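Lysozyme, putative (PDB 2WAG) probably cleaves the glycan strands of bacterial peptidoglycan as a family GH25 lysozyme, apparently by a neighbouring-group mechanism with retention of anomeric configuration. Local coordinates at residues 22-28 with 53-59; 82-87 with 128-133. One frame throughout, in Å; residues are numbered along the deposited sequence. Where two conformers were deposited one is given.

Contact 1: residues 22-28 with 53-59; sequences ASYQGDI and DKYFSKN
Asp53 OD1 takes two hydrogen bonds, one from Ser23 N and one from a water. Ser23 N donates to Asp53 OD1 at 2.8 Å, with an N-H...O angle of 155°, and reaches the syn lone pair. The water, water 3, links OD1 to Tyr24 OH. The other oxygen, Asp53 OD2, accepts from Tyr55 N at 2.9 Å. That donor comes from the anti side, 32° out of the carboxylate plane, and closes an Asx turn. Asp53 CG lies anti to the backbone N (chi1 -179°), which extends the carboxylate toward Ser23. Together these bonds should limit its rotation.

Beside this, the Tyr55 ring lies between two lysines. Lys54 CE sits over one face, offset toward the rim. Lys58 NZ stands 3.7 Å above the centre of the opposite face. In the conformer given, Asp27 OD1 makes a long salt bridge (3.6 Å) with Lys58 NZ, and the two side chains cross at about a right angle. The CD2-CE2 side of the Tyr55 ring lies against the backbone carbonyls of Ser23 and Gly26, with Tyr55 CD2 3.6 Å from Ser23 O.

Two waters bridge the segments at Asn59. Water 1 joins Ala22 O, Gly26 O and Asn59 ND2. Water 4 accepts from Ile28 N and donates to Gly26 O and Asn59 OD1. Asn59 OD1 also accepts from Trp30 NE1.

An Asx turn thus leads into Tyr55, the N-cap of helix 56-64, and holds the loop after strand 17-21, between neighbouring beta-alpha units of a TIM-barrel-like family 25 domain.

Contact 2: residues 82-87 with 128-133; sequences GETQAE and VMIEML
Met132 and Met129 reach across from one helix to the other and pass on two sides of Ala86. Met132 lays its CB 3.8 Å from Ala86 CB, and its SD rests 3.8 Å from Glu83 CA. Its chain runs straight through chi2 and bends at chi3 (64°), which carries CE to 4.0 Å from Glu87 CG. The aliphatic parts of Glu83 and Glu87 run obliquely to this methionine.

Met129 takes the side nearer Gln85. Its SD lies 3.7 Å from Gln85 CB. Closer to its backbone, Met129 CG sits 3.2 Å from Gly82 O, a tight approach. Val128 CG1 lies 3.6 Å from Glu83 N.

Gly82 and Met129 bring the backbones to a CA-CA distance of 4.9 Å. The axes of the two short segments approach to 8.2 Å at 37°. Helices 82-92 and 119-137 pack side by side outside the barrel-like sheet, where Met129 touches His74 of strand 69-75 and Ile104 of strand 103-106. Gln85 OE1 bonds to Ser77 N. Just outside 128-133, Glu125 OE1 accepts from Gly82 N. With no hydrogen bond between the segments themselves, shape fit around Ala86 and Gly82 sets their spacing, while the exposed Glu83 lies at the rim.

Overall arrangement
From the N terminus, strand 17-21 leads into 22-28, the first half of contact 1. The chain then passes through helix 30-34 and strands 40-47 and 51-52 before 53-59 closes that loop. Strand 69-75 follows, and helix 82-92 opens contact 2. The chain continues through strand 103-106 to helix 119-137, where 128-133 closes the second loop. The two contacts are in series and neither nest nor cross. The centres of contact 1 and contact 2 are about 23 Å apart, and the contacts do not touch. Contact 1 ties the loop after strand 17-21 to the start of helix 56-64; contact 2 pairs two helices outside strands 69-75 and 103-106. Both belong to the same barrel-like domain.

Contact 1: residues 22-28 with 53-59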
ATOM      1  N   ALA A  22      -0.126  -7.552  10.990  1.00  7.48           N
ATOM      2  CA  ALA A  22      -0.103  -6.707  12.178  1.00  8.05           C
ATOM      3  C   ALA A  22      -1.545  -6.552  12.630  1.00  8.96           C
ATOM      4  O   ALA A  22      -2.465  -7.168  12.053  1.00  8.77           O
ATOM      5  CB  ALA A  22       0.530  -5.351  11.863  1.00  8.05           C
ATOM      6  N   SER A  23      -1.771  -5.727  13.649  1.00  9.24           N
ATOM      7  CA  SER A  23      -3.130  -5.598  14.162  1.00 10.02           C
ATOM      8  C   SER A  23      -4.110  -5.094  13.105  1.00  9.79           C
ATOM      9  O   SER A  23      -5.296  -5.389  13.193  1.00 10.82           O
ATOM     10  CB  SER A  23      -3.161  -4.675  15.383  1.00 10.95           C
ATOM     11  OG  SER A  23      -2.740  -3.371  15.026  1.00 11.68           O
ATOM     12  N   TYR A  24      -3.611  -4.359  12.106  1.00  9.67           N
ATOM     13  CA  TYR A  24      -4.476  -3.750  11.071  1.00 10.00           C
ATOM     14  C   TYR A  24      -5.173  -4.798  10.231  1.00  9.89           C
ATOM     15  O   TYR A  24      -6.143  -4.477   9.563  1.00 11.12           O
ATOM     16  CB  TYR A  24      -3.675  -2.720  10.224  1.00 10.66           C
ATOM     17  CG  TYR A  24      -2.860  -1.897  11.182  1.00 10.55           C
ATOM     18  CD1 TYR A  24      -3.491  -1.137  12.178  1.00 12.95           C
ATOM     19  CD2 TYR A  24      -1.485  -2.009  11.227  1.00 11.18           C
ATOM     20  CE1 TYR A  24      -2.760  -0.474  13.134  1.00 13.75           C
ATOM     21  CE2 TYR A  24      -0.751  -1.336  12.177  1.00 12.13           C
ATOM     22  CZ  TYR A  24      -1.392  -0.589  13.134  1.00 12.71           C
ATOM     23  OH  TYR A  24      -0.640   0.045  14.096  1.00 15.42           O
ATOM     24  N   GLN A  25      -4.672  -6.035  10.237  1.00  9.51           N
ATOM     25  CA  GLN A  25      -5.324  -7.130   9.529  1.00  9.50           C
ATOM     26  C   GLN A  25      -6.507  -7.710  10.318  1.00 10.75           C
ATOM     27  O   GLN A  25      -7.179  -8.628   9.843  1.00 13.17           O
ATOM     28  CB  GLN A  25      -4.311  -8.229   9.159  1.00  9.20           C
ATOM     29  CG  GLN A  25      -3.522  -7.909   7.899  1.00  8.31           C
ATOM     30  CD  GLN A  25      -2.745  -6.612   8.003  1.00  8.48           C
ATOM     31  OE1 GLN A  25      -1.915  -6.436   8.914  1.00  8.92           O
ATOM     32  NE2 GLN A  25      -3.026  -5.665   7.089  1.00  9.20           N
ATOM     33  N   GLY A  26      -6.735  -7.214  11.535  1.00 11.16           N
ATOM     34  CA  GLY A  26      -7.921  -7.621  12.304  1.00 12.59           C
ATOM     35  C   GLY A  26      -7.816  -9.033  12.849  1.00 12.90           C
ATOM     36  O   GLY A  26      -6.721  -9.537  13.112  1.00 13.04           O
ATOM     37  N   ASP A  27      -8.970  -9.656  13.052  1.00 13.87           N
ATOM     38  CA  ASP A  27      -9.074 -10.999  13.610  0.50 14.75           C
ATOM     39  C   ASP A  27      -8.749 -12.024  12.524  1.00 14.96           C
ATOM     40  O   ASP A  27      -9.488 -12.167  11.552  1.00 17.68           O
ATOM     41  CB  ASP A  27     -10.506 -11.199  14.126  0.50 15.73           C
ATOM     42  CG  ASP A  27     -10.654 -12.419  15.016  0.50 17.09           C
ATOM     43  OD1 ASP A  27      -9.650 -13.090  15.322  0.50 19.42           O
ATOM     44  OD2 ASP A  27     -11.798 -12.706  15.431  0.50 19.39           O
ATOM     45  N   ILE A  28      -7.653 -12.738  12.696  1.00 13.41           N
ATOM     46  CA  ILE A  28      -7.224 -13.699  11.701  0.50 13.17           C
ATOM     47  C   ILE A  28      -7.615 -15.108  12.098  1.00 13.15           C
ATOM     48  O   ILE A  28      -7.410 -15.528  13.239  1.00 13.37           O
ATOM     49  CB  ILE A  28      -5.714 -13.629  11.519  0.50 12.61           C
ATOM     50  CG1 ILE A  28      -5.321 -12.278  10.926  0.50 13.45           C
ATOM     51  CG2 ILE A  28      -5.224 -14.783  10.655  0.50 12.29           C
ATOM     52  CD1 ILE A  28      -3.902 -11.937  11.193  0.50 13.64           C
ATOM     53  N   ASP A  53       2.280  -4.291  19.404  1.00  8.99           N
ATOM     54  CA  ASP A  53       1.111  -4.485  18.548  1.00  9.32           C
ATOM     55  C   ASP A  53      -0.015  -5.134  19.362  1.00 10.03           C
ATOM     56  O   ASP A  53       0.220  -6.102  20.096  1.00  9.97           O
ATOM     57  CB  ASP A  53       1.509  -5.322  17.324  1.00  9.46           C
ATOM     58  CG  ASP A  53       0.349  -5.554  16.374  1.00 10.02           C
ATOM     59  OD1 ASP A  53       0.312  -4.865  15.320  1.00 10.21           O
ATOM     60  OD2 ASP A  53      -0.520  -6.406  16.679  1.00 10.09           O
ATOM     61  N   LYS A  54      -1.232  -4.613  19.241  1.00 11.37           N
ATOM     62  CA  LYS A  54      -2.294  -5.054  20.135  1.00 12.36           C
ATOM     63  C   LYS A  54      -2.736  -6.487  19.905  1.00 11.98           C
ATOM     64  O   LYS A  54      -3.342  -7.085  20.790  1.00 12.99           O
ATOM     65  CB  LYS A  54      -3.493  -4.109  20.078  1.00 14.79           C
ATOM     66  CG  LYS A  54      -4.284  -4.174  18.817  1.00 18.00           C
ATOM     67  CD  LYS A  54      -5.584  -3.369  18.956  1.00 21.43           C
ATOM     68  CE  LYS A  54      -6.394  -3.384  17.670  1.00 24.25           C
ATOM     69  NZ  LYS A  54      -7.688  -2.648  17.841  1.00 27.46           N
ATOM     70  N   TYR A  55      -2.424  -7.054  18.740  1.00 11.40           N
ATOM     71  CA  TYR A  55      -2.825  -8.427  18.465  1.00 11.57           C
ATOM     72  C   TYR A  55      -1.638  -9.385  18.453  1.00 10.52           C
ATOM     73  O   TYR A  55      -1.813 -10.560  18.134  1.00 10.70           O
ATOM     74  CB  TYR A  55      -3.606  -8.554  17.149  1.00 12.84           C
ATOM     75  CG  TYR A  55      -5.003  -7.968  17.205  1.00 15.01           C
ATOM     76  CD1 TYR A  55      -5.668  -7.764  18.424  1.00 17.87           C
ATOM     77  CD2 TYR A  55      -5.661  -7.618  16.049  1.00 18.16           C
ATOM     78  CE1 TYR A  55      -6.943  -7.203  18.473  1.00 19.30           C
ATOM     79  CE2 TYR A  55      -6.940  -7.078  16.087  1.00 19.18           C
ATOM     80  CZ  TYR A  55      -7.567  -6.869  17.281  1.00 20.38           C
ATOM     81  OH  TYR A  55      -8.841  -6.326  17.253  1.00 23.52           O
ATOM     82  N   PHE A  56      -0.445  -8.922  18.844  1.00  9.88           N
ATOM     83  CA  PHE A  56       0.700  -9.838  18.799  1.00  9.70           C
ATOM     84  C   PHE A  56       0.496 -11.105  19.640  1.00 10.41           C
ATOM     85  O   PHE A  56       0.706 -12.220  19.174  1.00 10.29           O
ATOM     86  CB  PHE A  56       2.010  -9.178  19.234  1.00  9.78           C
ATOM     87  CG  PHE A  56       3.108 -10.194  19.363  1.00  9.53           C
ATOM     88  CD1 PHE A  56       3.590 -10.837  18.224  1.00 10.44           C
ATOM     89  CD2 PHE A  56       3.565 -10.613  20.601  1.00 11.07           C
ATOM     90  CE1 PHE A  56       4.559 -11.841  18.307  1.00 11.30           C
ATOM     91  CE2 PHE A  56       4.530 -11.628  20.689  1.00 12.46           C
ATOM     92  CZ  PHE A  56       5.021 -12.238  19.547  1.00 11.67           C
ATOM     93  N   SER A  57       0.086 -10.909  20.886  0.50 10.53           N
ATOM     94  CA  SER A  57      -0.046 -12.029  21.803  0.50 11.87           C
ATOM     95  C   SER A  57      -1.012 -13.060  21.238  0.50 12.02           C
ATOM     96  O   SER A  57      -0.691 -14.244  21.166  0.50 12.56           O
ATOM     97  CB  SER A  57      -0.515 -11.556  23.177  0.50 12.56           C
ATOM     98  OG  SER A  57      -0.387 -12.609  24.120  0.50 15.68           O
ATOM     99  N   LYS A  58      -2.185 -12.589  20.828  1.00 12.09           N
ATOM    100  CA  LYS A  58      -3.241 -13.449  20.290  1.00 13.04           C
ATOM    101  C   LYS A  58      -2.780 -14.140  19.004  1.00 12.02           C
ATOM    102  O   LYS A  58      -2.974 -15.349  18.828  1.00 12.34           O
ATOM    103  CB  LYS A  58      -4.517 -12.624  20.058  1.00 15.69           C
ATOM    104  CG  LYS A  58      -5.601 -13.308  19.226  1.00 19.48           C
ATOM    105  CD  LYS A  58      -6.858 -12.443  19.069  1.00 25.30           C
ATOM    106  CE  LYS A  58      -6.627 -11.236  18.169  1.00 28.12           C
ATOM    107  NZ  LYS A  58      -7.902 -10.828  17.499  1.00 31.70           N
ATOM    108  N   ASN A  59      -2.170 -13.373  18.096  1.00 10.74           N
ATOM    109  CA  ASN A  59      -1.713 -13.959  16.844  1.00 10.31           C
ATOM    110  C   ASN A  59      -0.624 -14.996  17.073  1.00  9.57           C
ATOM    111  O   ASN A  59      -0.613 -16.057  16.446  1.00 10.23           O
ATOM    112  CB  ASN A  59      -1.205 -12.889  15.889  1.00 10.30           C
ATOM    113  CG  ASN A  59      -2.328 -12.163  15.161  1.00  9.84           C
ATOM    114  OD1 ASN A  59      -3.382 -12.747  14.882  1.00 11.66           O
ATOM    115  ND2 ASN A  59      -2.101 -10.892  14.839  1.00  9.97           N
TER
HETATM  116  O   HOH W   1      -3.930  -9.201  13.272  1.00 12.95           O
HETATM  117  O   HOH W   2      -1.528  -2.444  17.317  1.00 14.03           O
HETATM  118  O   HOH W   3       1.024  -2.209  15.073  1.00 11.65           O
HETATM  119  O   HOH W   4      -5.907 -11.787  14.927  1.00 15.71           O

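Contact 2: residues 82-87 with 128-133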
ATOM      1  N   GLY A  82      19.215   1.273  19.205  1.00 12.06           N
ATOM      2  CA  GLY A  82      19.085  -0.140  18.845  1.00 11.51           C
ATOM      3  C   GLY A  82      18.984  -1.007  20.081  1.00 11.25           C
ATOM      4  O   GLY A  82      18.235  -1.969  20.122  1.00 12.23           O
ATOM      5  N   GLU A  83      19.750  -0.673  21.120  1.00 11.97           N
ATOM      6  CA  GLU A  83      19.752  -1.521  22.298  1.00 12.99           C
ATOM      7  C   GLU A  83      18.372  -1.578  22.942  1.00 12.18           C
ATOM      8  O   GLU A  83      17.900  -2.631  23.333  1.00 12.66           O
ATOM      9  CB  GLU A  83      20.800  -1.027  23.319  1.00 14.54           C
ATOM     10  CG  GLU A  83      20.759  -1.832  24.610  1.00 19.24           C
ATOM     11  CD  GLU A  83      21.617  -1.245  25.714  1.00 24.84           C
ATOM     12  OE1 GLU A  83      21.497  -0.029  26.001  1.00 29.14           O
ATOM     13  OE2 GLU A  83      22.395  -2.020  26.299  1.00 28.69           O
ATOM     14  N   THR A  84      17.712  -0.422  23.052  1.00 11.42           N
ATOM     15  CA  THR A  84      16.392  -0.354  23.643  0.50 10.75           C
ATOM     16  C   THR A  84      15.333  -1.042  22.769  1.00 10.97           C
ATOM     17  O   THR A  84      14.431  -1.698  23.263  1.00 11.08           O
ATOM     18  CB  THR A  84      16.022   1.106  23.941  0.50 10.21           C
ATOM     19  OG1 THR A  84      16.166   1.900  22.755  0.50 13.00           O
ATOM     20  CG2 THR A  84      16.981   1.633  24.946  0.50  7.44           C
ATOM     21  N   GLN A  85      15.478  -0.893  21.455  1.00 10.83           N
ATOM     22  CA  GLN A  85      14.560  -1.580  20.543  1.00 10.63           C
ATOM     23  C   GLN A  85      14.718  -3.101  20.633  1.00 10.13           C
ATOM     24  O   GLN A  85      13.726  -3.812  20.655  1.00 10.46           O
ATOM     25  CB  GLN A  85      14.775  -1.078  19.124  1.00  9.78           C
ATOM     26  CG  GLN A  85      14.357   0.381  18.963  1.00 10.42           C
ATOM     27  CD  GLN A  85      14.319   0.805  17.535  1.00  9.32           C
ATOM     28  OE1 GLN A  85      13.482   0.332  16.762  1.00  9.60           O
ATOM     29  NE2 GLN A  85      15.235   1.687  17.146  1.00  9.85           N
ATOM     30  N   ALA A  86      15.968  -3.592  20.708  1.00  9.90           N
ATOM     31  CA  ALA A  86      16.194  -5.030  20.867  1.00  9.90           C
ATOM     32  C   ALA A  86      15.605  -5.537  22.182  1.00  9.96           C
ATOM     33  O   ALA A  86      15.001  -6.605  22.244  1.00  9.96           O
ATOM     34  CB  ALA A  86      17.680  -5.343  20.826  1.00 10.72           C
ATOM     35  N   GLU A  87      15.820  -4.762  23.249  1.00 10.47           N
ATOM     36  CA  GLU A  87      15.287  -5.147  24.545  1.00 11.34           C
ATOM     37  C   GLU A  87      13.769  -5.235  24.517  1.00 11.39           C
ATOM     38  O   GLU A  87      13.166  -6.115  25.142  1.00 11.35           O
ATOM     39  CB  GLU A  87      15.742  -4.150  25.632  1.00 11.73           C
ATOM     40  CG  GLU A  87      17.233  -4.276  25.981  1.00 13.46           C
ATOM     41  CD  GLU A  87      17.819  -3.094  26.756  1.00 18.78           C
ATOM     42  OE1 GLU A  87      17.267  -1.970  26.747  1.00 18.88           O
ATOM     43  OE2 GLU A  87      18.894  -3.293  27.365  1.00 22.59           O
ATOM     44  N   VAL A 128      23.547  -2.925  16.491  1.00  9.24           N
ATOM     45  CA  VAL A 128      23.339  -3.329  17.870  1.00 10.24           C
ATOM     46  C   VAL A 128      22.121  -4.266  17.990  1.00  9.42           C
ATOM     47  O   VAL A 128      22.169  -5.292  18.668  1.00 10.17           O
ATOM     48  CB  VAL A 128      23.175  -2.120  18.804  1.00 10.65           C
ATOM     49  CG1 VAL A 128      22.690  -2.576  20.169  1.00 13.54           C
ATOM     50  CG2 VAL A 128      24.490  -1.334  18.885  1.00 12.47           C
ATOM     51  N   MET A 129      21.015  -3.909  17.329  1.00  9.47           N
ATOM     52  CA  MET A 129      19.829  -4.759  17.379  1.00  9.79           C
ATOM     53  C   MET A 129      20.122  -6.164  16.860  1.00  9.17           C
ATOM     54  O   MET A 129      19.722  -7.155  17.475  1.00  9.54           O
ATOM     55  CB  MET A 129      18.721  -4.190  16.510  1.00 11.23           C
ATOM     56  CG  MET A 129      18.022  -3.019  17.075  1.00 12.58           C
ATOM     57  SD  MET A 129      16.378  -2.808  16.338  1.00 16.21           S
ATOM     58  CE  MET A 129      15.570  -4.155  16.899  1.00 10.32           C
ATOM     59  N   ILE A 130      20.762  -6.234  15.695  1.00  8.69           N
ATOM     60  CA  ILE A 130      21.077  -7.525  15.096  1.00  9.22           C
ATOM     61  C   ILE A 130      21.934  -8.355  16.063  1.00  9.43           C
ATOM     62  O   ILE A 130      21.651  -9.540  16.299  1.00 10.01           O
ATOM     63  CB  ILE A 130      21.792  -7.330  13.771  1.00  8.65           C
ATOM     64  CG1 ILE A 130      20.863  -6.705  12.734  1.00  9.52           C
ATOM     65  CG2 ILE A 130      22.368  -8.685  13.263  1.00  9.56           C
ATOM     66  CD1 ILE A 130      21.597  -6.041  11.599  1.00 10.77           C
ATOM     67  N   GLU A 131      22.983  -7.744  16.626  1.00  9.42           N
ATOM     68  CA  GLU A 131      23.857  -8.474  17.535  1.00 10.04           C
ATOM     69  C   GLU A 131      23.067  -9.046  18.714  1.00  9.49           C
ATOM     70  O   GLU A 131      23.215 -10.213  19.096  1.00 10.59           O
ATOM     71  CB  GLU A 131      24.963  -7.548  18.044  1.00 10.70           C
ATOM     72  CG  GLU A 131      25.962  -8.299  18.939  1.00 13.23           C
ATOM     73  CD  GLU A 131      27.034  -7.414  19.478  1.00 17.26           C
ATOM     74  OE1 GLU A 131      27.790  -6.811  18.687  1.00 17.91           O
ATOM     75  OE2 GLU A 131      27.157  -7.361  20.716  1.00 23.10           O
ATOM     76  N   MET A 132      22.204  -8.224  19.295  1.00  9.17           N
ATOM     77  CA  MET A 132      21.463  -8.664  20.465  1.00  9.68           C
ATOM     78  C   MET A 132      20.425  -9.737  20.145  1.00  9.41           C
ATOM     79  O   MET A 132      20.249 -10.694  20.918  1.00 10.57           O
ATOM     80  CB  MET A 132      20.800  -7.465  21.159  1.00 10.16           C
ATOM     81  CG  MET A 132      21.838  -6.491  21.722  1.00 11.81           C
ATOM     82  SD  MET A 132      21.106  -5.049  22.495  1.00 14.84           S
ATOM     83  CE  MET A 132      20.219  -5.781  23.856  1.00 17.24           C
ATOM     84  N   LEU A 133      19.720  -9.596  19.018  0.50  8.75           N
ATOM     85  CA  LEU A 133      18.720 -10.599  18.653  0.50  8.32           C
ATOM     86  C   LEU A 133      19.362 -11.911  18.227  0.50  8.52           C
ATOM     87  O   LEU A 133      18.867 -12.984  18.566  0.50  8.95           O
ATOM     88  CB  LEU A 133      17.811 -10.107  17.520  0.50  8.08           C
ATOM     89  CG  LEU A 133      16.695  -9.127  17.907  0.50  6.39           C
ATOM     90  CD1 LEU A 133      15.777  -8.836  16.721  0.50  7.79           C
ATOM     91  CD2 LEU A 133      15.909  -9.501  19.125  0.50 11.56           C
TER